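Long-range contact in uncharacterized protein (PDB 3QFK), which is a putative 5'-nucleotidase that joins a metal-binding calcineurin-like phosphoesterase domain to a domain of the 5'-nucleotidase C-terminal family: residues F243-Q248 against V261-T266. Residues are numbered along the deposited sequence; the frame is centred on the assembly and turned at random.
Sequences FITGHQ and VIQPGT. With MN (manganese (II) ion), chain C.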
ATOM      1  N   PHE A 243      10.834  -2.654  18.335  1.00 41.00           N
ATOM      2  CA  PHE A 243      10.758  -1.930  17.046  1.00 42.33           C
ATOM      3  C   PHE A 243       9.605  -2.546  16.219  1.00 41.61           C
ATOM      4  O   PHE A 243       9.715  -3.662  15.695  1.00 42.45           O
ATOM      5  CB  PHE A 243      12.101  -1.998  16.298  1.00 44.20           C
ATOM      6  CG  PHE A 243      12.242  -0.972  15.193  1.00 48.82           C
ATOM      7  CD1 PHE A 243      12.182   0.381  15.477  1.00 57.16           C
ATOM      8  CD2 PHE A 243      12.504  -1.342  13.899  1.00 52.34           C
ATOM      9  CE1 PHE A 243      12.319   1.329  14.476  1.00 57.71           C
ATOM     10  CE2 PHE A 243      12.655  -0.387  12.903  1.00 53.12           C
ATOM     11  CZ  PHE A 243      12.560   0.939  13.193  1.00 53.00           C
ATOM     12  N   ILE A 244       8.480  -1.837  16.155  1.00 40.86           N
ATOM     13  CA  ILE A 244       7.293  -2.309  15.443  1.00 40.64           C
ATOM     14  C   ILE A 244       7.317  -1.632  14.101  1.00 41.40           C
ATOM     15  O   ILE A 244       7.506  -0.420  14.036  1.00 41.30           O
ATOM     16  CB  ILE A 244       6.019  -1.960  16.235  1.00 41.92           C
ATOM     17  CG1 ILE A 244       5.933  -2.863  17.468  1.00 41.46           C
ATOM     18  CG2 ILE A 244       4.756  -2.098  15.380  1.00 40.73           C
ATOM     19  CD1 ILE A 244       4.866  -2.440  18.460  1.00 45.90           C
ATOM     20  N   THR A 245       7.198  -2.419  13.033  1.00 40.77           N
ATOM     21  CA  THR A 245       7.241  -1.890  11.680  1.00 42.19           C
ATOM     22  C   THR A 245       6.058  -2.363  10.839  1.00 42.47           C
ATOM     23  O   THR A 245       5.250  -3.215  11.268  1.00 42.19           O
ATOM     24  CB  THR A 245       8.582  -2.275  10.978  1.00 42.81           C
ATOM     25  OG1 THR A 245       8.704  -3.703  10.870  1.00 46.74           O
ATOM     26  CG2 THR A 245       9.751  -1.737  11.770  1.00 44.81           C
ATOM     27  N   GLY A 246       5.943  -1.796   9.645  1.00 42.15           N
ATOM     28  CA  GLY A 246       4.858  -2.152   8.721  1.00 40.75           C
ATOM     29  C   GLY A 246       5.253  -1.691   7.341  1.00 40.26           C
ATOM     30  O   GLY A 246       6.431  -1.715   7.008  1.00 40.38           O
ATOM     31  N   HIS A 247       4.264  -1.284   6.557  1.00 38.10           N
ATOM     32  CA  HIS A 247       4.456  -0.719   5.217  1.00 39.13           C
ATOM     33  C   HIS A 247       4.867  -1.688   4.093  1.00 39.11           C
ATOM     34  O   HIS A 247       4.315  -1.632   3.006  1.00 38.91           O
ATOM     35  CB  HIS A 247       5.448   0.468   5.268  1.00 37.36           C
ATOM     36  CG  HIS A 247       5.599   1.182   3.962  1.00 38.09           C
ATOM     37  ND1 HIS A 247       4.545   1.826   3.351  1.00 38.87           N
ATOM     38  CD2 HIS A 247       6.677   1.376   3.161  1.00 37.15           C
ATOM     39  CE1 HIS A 247       4.957   2.368   2.220  1.00 37.93           C
ATOM     40  NE2 HIS A 247       6.253   2.116   2.082  1.00 41.70           N
ATOM     41  N   GLN A 248       5.828  -2.551   4.370  1.00 39.43           N
ATOM     42  CA  GLN A 248       6.346  -3.481   3.381  1.00 39.68           C
ATOM     43  C   GLN A 248       5.564  -4.773   3.291  1.00 39.14           C
ATOM     44  O   GLN A 248       5.831  -5.573   2.405  1.00 39.22           O
ATOM     45  CB  GLN A 248       7.804  -3.792   3.681  1.00 41.00           C
ATOM     46  CG  GLN A 248       8.765  -2.632   3.408  1.00 43.17           C
ATOM     47  CD  GLN A 248      10.186  -3.009   3.783  1.00 43.53           C
ATOM     48  OE1 GLN A 248      10.417  -3.608   4.835  1.00 42.46           O
ATOM     49  NE2 GLN A 248      11.134  -2.687   2.922  1.00 44.55           N
ATOM     50  N   VAL A 261      12.201  -7.028  17.087  1.00 47.12           N
ATOM     51  CA  VAL A 261      11.762  -6.441  15.809  1.00 45.10           C
ATOM     52  C   VAL A 261      10.574  -7.226  15.252  1.00 45.52           C
ATOM     53  O   VAL A 261      10.610  -8.462  15.172  1.00 45.52           O
ATOM     54  CB  VAL A 261      12.900  -6.435  14.779  1.00 45.31           C
ATOM     55  CG1 VAL A 261      12.439  -5.778  13.486  1.00 44.09           C
ATOM     56  CG2 VAL A 261      14.111  -5.725  15.324  1.00 42.68           C
ATOM     57  N   ILE A 262       9.515  -6.507  14.888  1.00 45.14           N
ATOM     58  CA  ILE A 262       8.298  -7.116  14.392  1.00 45.26           C
ATOM     59  C   ILE A 262       7.739  -6.400  13.176  1.00 45.40           C
ATOM     60  O   ILE A 262       7.750  -5.173  13.128  1.00 43.95           O
ATOM     61  CB  ILE A 262       7.175  -7.012  15.452  1.00 46.15           C
ATOM     62  CG1 ILE A 262       7.286  -8.047  16.547  1.00 47.00           C
ATOM     63  CG2 ILE A 262       5.801  -7.266  14.802  1.00 50.32           C
ATOM     64  CD1 ILE A 262       6.553  -9.309  16.232  1.00 43.15           C
ATOM     65  N   GLN A 263       7.257  -7.180  12.194  1.00 45.96           N
ATOM     66  CA  GLN A 263       6.500  -6.665  11.045  1.00 45.04           C
ATOM     67  C   GLN A 263       5.391  -7.732  10.824  1.00 44.82           C
ATOM     68  O   GLN A 263       5.678  -8.843  10.416  1.00 44.57           O
ATOM     69  CB  GLN A 263       7.352  -6.397   9.798  1.00 44.51           C
ATOM     70  CG  GLN A 263       6.556  -5.546   8.784  1.00 43.72           C
ATOM     71  CD  GLN A 263       7.353  -5.047   7.597  1.00 40.69           C
ATOM     72  OE1 GLN A 263       6.899  -5.160   6.475  1.00 43.21           O
ATOM     73  NE2 GLN A 263       8.517  -4.464   7.844  1.00 41.31           N
ATOM     74  N   PRO A 264       4.121  -7.395  11.109  1.00 44.32           N
ATOM     75  CA  PRO A 264       3.097  -8.444  11.076  1.00 43.63           C
ATOM     76  C   PRO A 264       2.269  -8.585   9.809  1.00 43.45           C
ATOM     77  O   PRO A 264       1.051  -8.766   9.884  1.00 44.10           O
ATOM     78  CB  PRO A 264       2.220  -8.050  12.274  1.00 44.34           C
ATOM     79  CG  PRO A 264       2.241  -6.523  12.205  1.00 42.91           C
ATOM     80  CD  PRO A 264       3.539  -6.115  11.550  1.00 44.44           C
ATOM     81  N   GLY A 265       2.905  -8.501   8.644  1.00 43.05           N
ATOM     82  CA  GLY A 265       2.210  -8.746   7.387  1.00 40.72           C
ATOM     83  C   GLY A 265       1.163  -7.738   7.014  1.00 39.99           C
ATOM     84  O   GLY A 265       1.344  -6.516   7.217  1.00 40.46           O
ATOM     85  N   THR A 266       0.055  -8.244   6.484  1.00 37.45           N
ATOM     86  CA  THR A 266      -1.030  -7.414   6.031  1.00 37.44           C
ATOM     87  C   THR A 266      -2.352  -8.179   6.017  1.00 37.69           C
ATOM     88  O   THR A 266      -2.368  -9.406   6.013  1.00 37.27           O
ATOM     89  CB  THR A 266      -0.719  -6.884   4.583  1.00 37.63           C
ATOM     90  OG1 THR A 266      -1.741  -5.960   4.145  1.00 39.48           O
ATOM     91  CG2 THR A 266      -0.586  -8.058   3.567  1.00 41.43           C
TER
HETATM   92 MN    MN C 513       2.119   1.747   3.781  0.80 47.43          MN
HETATM   93  O   HOH W   1       2.264  -0.375   2.517  1.00 34.48           O
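Phe243 and Ile244 pair in parallel with Val261 and Ile262, and the chain then leads into the loop of His247. These are neighbouring strands, 242-244 and 259-264, in one mixed sheet of the calcineurin-like phosphoesterase fold. Ile262 N donates to Phe243 O (3.0 Å), and Ile262 O accepts from Thr245 N (2.8 Å). Val261 CA adds a C-H...O contact to Phe243 O. Beyond Thr245 the backbones part.

Phe243 and Val261 lie on one sheet face, where CB of Phe243 is 4.3 Å from CG2 of Val261. CG1 of Val261 sits at the edge of the Phe243 ring, near its plane. Helix 229-236 packs on both through Leu233. Ile244 and Ile262 occupy the other face and rest on Val24 of strand 19-25.

Thr245 links the two strands through its hydroxyl. Its OG1 lies between the backbone N and the carbonyl carbon (chi1 62°), which turns it to the other strand. There it donates to Ile262 O (2.9 Å) from above the carbonyl plane, so this oxygen takes two hydrogen bonds from one residue. The same OG1 accepts from Gln263 NE2 (3.1 Å) at an N-H...O angle of 153°. The extended Gln263 chain crosses the Thr245 side chain at about a right angle. Its other amide atom, OE1, accepts from Arg250 N, so both ends of the amide are held. Gln248 also crosses Gln263, its CB 3.2 Å from Gln263 OE1 and the amide planes 40° apart; Gln248 NE2 bonds to Phe210 O.

The CB of His247 points away from strand 259-264, and its ring binds the manganese ion, as do Asp72, Asn109 and His207. His247 ND1 is 2.5 Å from the manganese, and a water on that metal donates to His247 O.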